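Local structure of entry-fusion complex associated protein OPG083 (Vaccinia virus, 6CJ6) at residues 60-74 and 91-104. The protein belongs to the poxvirus entry-fusion complex, which merges viral and cellular membranes and then opens a pore to deliver the virion core into the host cytoplasm. Residues are numbered along the deposited sequence; the frame is centred on the assembly and turned at random.
Sequences RLSFTLMVESFIEVI and IDLDDVPSAVSKLE. With PDO (1,3-propandiol), chain B; PDO (1,3-propandiol), chain X; MOH (methanol), chain C; PGO (S-1,2-propanediol), chain D.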
loop_
_atom_site.group_PDB
_atom_site.type_symbol
_atom_site.label_atom_id
_atom_site.label_comp_id
_atom_site.label_asym_id
_atom_site.label_seq_id
_atom_site.Cartn_x
_atom_site.Cartn_y
_atom_site.Cartn_z
ATOM N N ARG A 60 -5.623 -13.070 1.507
ATOM C CA ARG A 60 -6.295 -12.802 2.776
ATOM C C ARG A 60 -5.295 -12.438 3.865
ATOM O O ARG A 60 -5.550 -11.542 4.678
ATOM C CB ARG A 60 -7.132 -14.008 3.206
ATOM C CG ARG A 60 -8.494 -14.122 2.535
ATOM C CD ARG A 60 -9.500 -13.112 3.086
ATOM N NE ARG A 60 -9.516 -13.068 4.544
ATOM C CZ ARG A 60 -9.353 -11.962 5.263
ATOM N NH1 ARG A 60 -9.177 -10.796 4.661
ATOM N NH2 ARG A 60 -9.384 -12.019 6.588
ATOM N N LEU A 61 -4.152 -13.128 3.903
ATOM C CA LEU A 61 -3.114 -12.778 4.869
ATOM C C LEU A 61 -2.527 -11.408 4.566
ATOM O O LEU A 61 -2.218 -10.640 5.484
ATOM C CB LEU A 61 -2.019 -13.844 4.871
ATOM C CG LEU A 61 -0.733 -13.545 5.643
ATOM C CD1 LEU A 61 -1.028 -13.281 7.114
ATOM C CD2 LEU A 61 0.260 -14.689 5.481
ATOM N N SER A 62 -2.361 -11.090 3.281
ATOM C CA SER A 62 -1.871 -9.772 2.896
ATOM C C SER A 62 -2.814 -8.687 3.399
ATOM O O SER A 62 -2.405 -7.781 4.131
ATOM C CB SER A 62 -1.722 -9.700 1.374
ATOM O OG SER A 62 -0.813 -10.675 0.897
ATOM N N PHE A 63 -4.095 -8.789 3.037
ATOM C CA PHE A 63 -5.071 -7.785 3.446
ATOM C C PHE A 63 -5.208 -7.692 4.962
ATOM O O PHE A 63 -5.502 -6.616 5.489
ATOM C CB PHE A 63 -6.423 -8.071 2.795
ATOM C CG PHE A 63 -6.580 -7.456 1.435
ATOM C CD1 PHE A 63 -6.864 -6.105 1.304
ATOM C CD2 PHE A 63 -6.452 -8.225 0.291
ATOM C CE1 PHE A 63 -7.014 -5.534 0.056
ATOM C CE2 PHE A 63 -6.598 -7.657 -0.961
ATOM C CZ PHE A 63 -6.880 -6.307 -1.076
ATOM N N THR A 64 -4.997 -8.797 5.681
ATOM C CA THR A 64 -5.107 -8.754 7.137
ATOM C C THR A 64 -4.028 -7.866 7.747
ATOM O O THR A 64 -4.334 -6.934 8.501
ATOM C CB THR A 64 -5.062 -10.169 7.719
ATOM O OG1 THR A 64 -6.209 -10.902 7.274
ATOM C CG2 THR A 64 -5.073 -10.116 9.235
ATOM N N LEU A 65 -2.757 -8.133 7.430
ATOM C CA LEU A 65 -1.681 -7.261 7.893
ATOM C C LEU A 65 -1.759 -5.889 7.234
ATOM O O LEU A 65 -1.355 -4.886 7.834
ATOM C CB LEU A 65 -0.326 -7.903 7.602
ATOM C CG LEU A 65 -0.064 -9.288 8.195
ATOM C CD1 LEU A 65 1.222 -9.872 7.631
ATOM C CD2 LEU A 65 0.000 -9.218 9.708
ATOM N N MET A 66 -2.262 -5.838 6.000
ATOM C CA MET A 66 -2.508 -4.567 5.330
ATOM C C MET A 66 -3.499 -3.721 6.119
ATOM O O MET A 66 -3.339 -2.502 6.227
ATOM C CB MET A 66 -3.053 -4.859 3.934
ATOM C CG MET A 66 -3.183 -3.698 2.996
ATOM S SD MET A 66 -2.897 -4.289 1.314
ATOM C CE MET A 66 -1.177 -3.858 1.159
ATOM N N VAL A 67 -4.527 -4.354 6.685
ATOM C CA VAL A 67 -5.531 -3.606 7.436
ATOM C C VAL A 67 -5.033 -3.266 8.837
ATOM O O VAL A 67 -5.289 -2.167 9.345
ATOM C CB VAL A 67 -6.875 -4.359 7.441
ATOM C CG1 VAL A 67 -7.799 -3.807 8.513
ATOM C CG2 VAL A 67 -7.534 -4.245 6.079
ATOM N N GLU A 68 -4.316 -4.193 9.483
ATOM C CA GLU A 68 -3.715 -3.894 10.780
ATOM C C GLU A 68 -2.867 -2.633 10.702
ATOM O O GLU A 68 -2.989 -1.732 11.540
ATOM C CB GLU A 68 -2.849 -5.061 11.258
ATOM C CG GLU A 68 -3.573 -6.371 11.511
ATOM C CD GLU A 68 -2.669 -7.411 12.160
ATOM O OE1 GLU A 68 -1.982 -7.071 13.147
ATOM O OE2 GLU A 68 -2.637 -8.563 11.680
ATOM N N SER A 69 -2.004 -2.553 9.684
ATOM C CA SER A 69 -1.127 -1.397 9.543
ATOM C C SER A 69 -1.927 -0.125 9.289
ATOM O O SER A 69 -1.601 0.938 9.829
ATOM C CB SER A 69 -0.120 -1.640 8.415
ATOM O OG SER A 69 0.614 -2.837 8.621
ATOM N N PHE A 70 -2.979 -0.215 8.471
ATOM C CA PHE A 70 -3.797 0.959 8.182
ATOM C C PHE A 70 -4.433 1.510 9.448
ATOM O O PHE A 70 -4.364 2.714 9.719
ATOM C CB PHE A 70 -4.869 0.610 7.149
ATOM C CG PHE A 70 -5.814 1.743 6.851
ATOM C CD1 PHE A 70 -5.445 2.763 5.990
ATOM C CD2 PHE A 70 -7.074 1.783 7.430
ATOM C CE1 PHE A 70 -6.314 3.806 5.714
ATOM C CE2 PHE A 70 -7.948 2.823 7.158
ATOM C CZ PHE A 70 -7.569 3.836 6.300
ATOM N N ILE A 71 -5.072 0.641 10.234
ATOM C CA ILE A 71 -5.669 1.075 11.493
ATOM C C ILE A 71 -4.601 1.625 12.427
ATOM O O ILE A 71 -4.777 2.681 13.047
ATOM C CB ILE A 71 -6.457 -0.081 12.132
ATOM C CG1 ILE A 71 -7.690 -0.414 11.288
ATOM C CG2 ILE A 71 -6.839 0.261 13.564
ATOM C CD1 ILE A 71 -8.251 -1.790 11.552
ATOM N N GLU A 72 -3.470 0.923 12.529
ATOM C CA GLU A 72 -2.394 1.365 13.409
ATOM C C GLU A 72 -1.894 2.753 13.030
ATOM O O GLU A 72 -1.633 3.587 13.903
ATOM C CB GLU A 72 -1.244 0.363 13.354
ATOM C CG GLU A 72 -0.008 0.837 14.076
ATOM C CD GLU A 72 1.247 0.164 13.576
ATOM O OE1 GLU A 72 1.141 -0.941 13.000
ATOM O OE2 GLU A 72 2.337 0.750 13.750
ATOM N N VAL A 73 -1.758 3.020 11.730
ATOM C CA VAL A 73 -1.181 4.284 11.288
ATOM C C VAL A 73 -2.220 5.398 11.287
ATOM O O VAL A 73 -1.917 6.543 11.638
ATOM C CB VAL A 73 -0.499 4.107 9.919
ATOM C CG1 VAL A 73 -0.408 5.436 9.181
ATOM C CG2 VAL A 73 0.880 3.498 10.103
ATOM N N ILE A 74 -3.460 5.086 10.901
ATOM C CA ILE A 74 -4.480 6.121 10.775
ATOM C C ILE A 74 -4.873 6.714 12.123
ATOM O O ILE A 74 -5.380 7.840 12.172
ATOM C CB ILE A 74 -5.698 5.607 9.983
ATOM C CG1 ILE A 74 -6.307 6.736 9.152
ATOM C CG2 ILE A 74 -6.735 4.996 10.919
ATOM C CD1 ILE A 74 -5.413 7.204 8.031
ATOM N N ILE A 91 -12.426 0.579 4.383
ATOM C CA ILE A 91 -12.053 -0.165 5.581
ATOM C C ILE A 91 -12.892 0.348 6.744
ATOM O O ILE A 91 -12.979 1.561 6.963
ATOM C CB ILE A 91 -10.550 -0.019 5.886
ATOM C CG1 ILE A 91 -9.712 -0.665 4.778
ATOM C CG2 ILE A 91 -10.214 -0.624 7.240
ATOM C CD1 ILE A 91 -8.223 -0.477 4.947
ATOM N N ASP A 92 -13.508 -0.572 7.484
ATOM C CA ASP A 92 -14.298 -0.223 8.659
ATOM C C ASP A 92 -13.390 -0.239 9.882
ATOM O O ASP A 92 -12.766 -1.259 10.185
ATOM C CB ASP A 92 -15.449 -1.210 8.839
ATOM C CG ASP A 92 -16.528 -0.691 9.775
ATOM O OD1 ASP A 92 -16.186 -0.118 10.831
ATOM O OD2 ASP A 92 -17.723 -0.854 9.447
ATOM N N LEU A 93 -13.318 0.889 10.588
ATOM C CA LEU A 93 -12.437 0.979 11.748
ATOM C C LEU A 93 -12.960 0.213 12.958
ATOM O O LEU A 93 -12.223 0.068 13.939
ATOM C CB LEU A 93 -12.187 2.446 12.102
ATOM C CG LEU A 93 -11.540 3.280 10.993
ATOM C CD1 LEU A 93 -11.482 4.748 11.384
ATOM C CD2 LEU A 93 -10.150 2.754 10.668
ATOM N N ASP A 94 -14.199 -0.280 12.916
ATOM C CA ASP A 94 -14.742 -1.067 14.017
ATOM C C ASP A 94 -14.563 -2.566 13.829
ATOM O O ASP A 94 -14.373 -3.284 14.819
ATOM C CB ASP A 94 -16.227 -0.752 14.225
ATOM C CG ASP A 94 -16.451 0.616 14.836
ATOM O OD1 ASP A 94 -15.638 1.028 15.691
ATOM O OD2 ASP A 94 -17.441 1.280 14.461
ATOM N N ASP A 95 -14.625 -3.061 12.593
ATOM C CA ASP A 95 -14.411 -4.480 12.353
ATOM C C ASP A 95 -13.024 -4.888 12.842
ATOM O O ASP A 95 -12.115 -4.065 12.979
ATOM C CB ASP A 95 -14.522 -4.801 10.862
ATOM C CG ASP A 95 -15.899 -4.525 10.295
ATOM O OD1 ASP A 95 -16.885 -4.538 11.063
ATOM O OD2 ASP A 95 -15.991 -4.306 9.066
ATOM N N VAL A 96 -12.869 -6.179 13.118
ATOM C CA VAL A 96 -11.558 -6.709 13.482
ATOM C C VAL A 96 -10.686 -6.702 12.234
ATOM O O VAL A 96 -11.196 -6.897 11.120
ATOM C CB VAL A 96 -11.662 -8.107 14.112
ATOM C CG1 VAL A 96 -12.557 -8.067 15.342
ATOM C CG2 VAL A 96 -12.166 -9.115 13.096
ATOM N N PRO A 97 -9.376 -6.480 12.368
ATOM C CA PRO A 97 -8.513 -6.381 11.177
ATOM C C PRO A 97 -8.543 -7.604 10.274
ATOM O O PRO A 97 -8.004 -7.534 9.162
ATOM C CB PRO A 97 -7.116 -6.160 11.770
ATOM C CG PRO A 97 -7.368 -5.574 13.119
ATOM C CD PRO A 97 -8.637 -6.207 13.612
ATOM N N SER A 98 -9.145 -8.712 10.704
ATOM C CA SER A 98 -9.258 -9.898 9.868
ATOM C C SER A 98 -10.537 -9.929 9.041
ATOM O O SER A 98 -10.652 -10.767 8.140
ATOM C CB SER A 98 -9.171 -11.165 10.727
ATOM O OG SER A 98 -10.239 -11.218 11.657
ATOM N N ALA A 99 -11.494 -9.045 9.317
ATOM C CA ALA A 99 -12.739 -9.029 8.564
ATOM C C ALA A 99 -12.484 -8.547 7.143
ATOM O O ALA A 99 -11.790 -7.548 6.934
ATOM C CB ALA A 99 -13.743 -8.100 9.242
ATOM N N VAL A 100 -13.055 -9.252 6.167
ATOM C CA VAL A 100 -12.926 -8.876 4.763
ATOM C C VAL A 100 -13.543 -7.500 4.538
ATOM O O VAL A 100 -14.770 -7.349 4.528
ATOM C CB VAL A 100 -13.554 -9.937 3.840
ATOM C CG1 VAL A 100 -13.260 -9.612 2.377
ATOM C CG2 VAL A 100 -13.034 -11.320 4.202
ATOM N N SER A 101 -12.696 -6.489 4.364
ATOM C CA SER A 101 -13.176 -5.132 4.170
ATOM C C SER A 101 -13.836 -4.988 2.799
ATOM O O SER A 101 -13.737 -5.857 1.930
ATOM C CB SER A 101 -12.017 -4.140 4.287
ATOM O OG SER A 101 -11.015 -4.418 3.322
ATOM N N LYS A 102 -14.533 -3.865 2.619
ATOM C CA LYS A 102 -15.033 -3.515 1.296
ATOM C C LYS A 102 -13.890 -3.308 0.310
ATOM O O LYS A 102 -14.022 -3.639 -0.875
ATOM C CB LYS A 102 -15.906 -2.264 1.393
ATOM C CG LYS A 102 -16.158 -1.545 0.081
ATOM C CD LYS A 102 -17.086 -0.363 0.306
ATOM C CE LYS A 102 -16.944 0.683 -0.780
ATOM N NZ LYS A 102 -17.722 1.902 -0.428
ATOM N N LEU A 103 -12.762 -2.771 0.782
ATOM C CA LEU A 103 -11.588 -2.633 -0.075
ATOM C C LEU A 103 -11.206 -3.969 -0.696
ATOM O O LEU A 103 -11.061 -4.081 -1.918
ATOM C CB LEU A 103 -10.419 -2.067 0.735
ATOM C CG LEU A 103 -9.046 -2.140 0.052
ATOM C CD1 LEU A 103 -9.005 -1.252 -1.180
ATOM C CD2 LEU A 103 -7.929 -1.778 1.016
ATOM N N GLU A 104 -11.069 -5.004 0.136
ATOM C CA GLU A 104 -10.635 -6.307 -0.356
ATOM C C GLU A 104 -11.654 -6.913 -1.314
ATOM O O GLU A 104 -11.284 -7.497 -2.340
ATOM C CB GLU A 104 -10.371 -7.242 0.822
ATOM C CG GLU A 104 -10.038 -8.667 0.424
ATOM C CD GLU A 104 -9.518 -9.482 1.586
ATOM O OE1 GLU A 104 -9.582 -8.991 2.733
ATOM O OE2 GLU A 104 -9.037 -10.609 1.351
HETATM C C1 PDO B . -19.814 -1.630 11.529
HETATM O O1 PDO B . -18.596 -1.160 12.115
HETATM C C2 PDO B . -20.908 -0.588 11.723
HETATM C C3 PDO B . -21.828 -0.529 10.509
HETATM O O3 PDO B . -22.620 0.663 10.568
HETATM C C1 PDO X . 5.227 -0.316 13.374
HETATM O O1 PDO X . 5.607 0.318 12.147
HETATM C C2 PDO X . 4.182 -1.389 13.089
HETATM C C3 PDO X . 4.843 -2.736 12.825
HETATM O O3 PDO X . 3.851 -3.680 12.405
HETATM C C MOH C . -9.138 -7.276 5.430
HETATM O O MOH C . -9.842 -6.950 4.250
HETATM C C1 PGO D . -16.027 -1.350 5.481
HETATM C C2 PGO D . -16.200 0.056 4.951
HETATM C C3 PGO D . -16.856 0.716 6.091
HETATM O O1 PGO D . -16.006 -2.588 4.794
HETATM O O2 PGO D . -17.016 0.247 3.779
#
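Phe63 and Glu104 stack where segment 60-74 of helix 59-74, part of the helical layer of this L1/F9-family fold, meets the loop 91-101 and the N-capped start of helix 102-113. In this tightly packed, buried part Glu104 CB lies over the Phe63 ring in a CH-pi contact, 3.7 Å from the centroid, and the carboxylate is stacked over the ring, the two planes 14° apart. Leu103 touches the ring edge. Further along, Ile91 CD1 sits over the Phe70 ring, 3.5 Å from Phe70 CD2, while Val67 CG2 packs beside the same methyl. Leu93 CD2 meets Ile71 CG1, Ile74 CG2 and the Phe70 ring. The more solvent-exposed rim is formed by Arg60 and the type I turn from Val96 to Ala99, where Pro97 rests its CB 3.6 Å from Glu68 CG. Arg60, bent at chi2 (-75°), curls back so that NH1 forms a salt bridge with Glu104 OE1 at 2.7 Å through a bent, weak hydrogen bond, with Val100 CG2 over one guanidinium face. Ser101 OG caps the helix by accepting from Glu104 N at 3.2 Å. A methanol, probably from the crystallisation liquor, takes hydrogen bonds from Ser101 N and OG and donates to Glu104 OE1, its O 2.6 Å from that carboxylate oxygen.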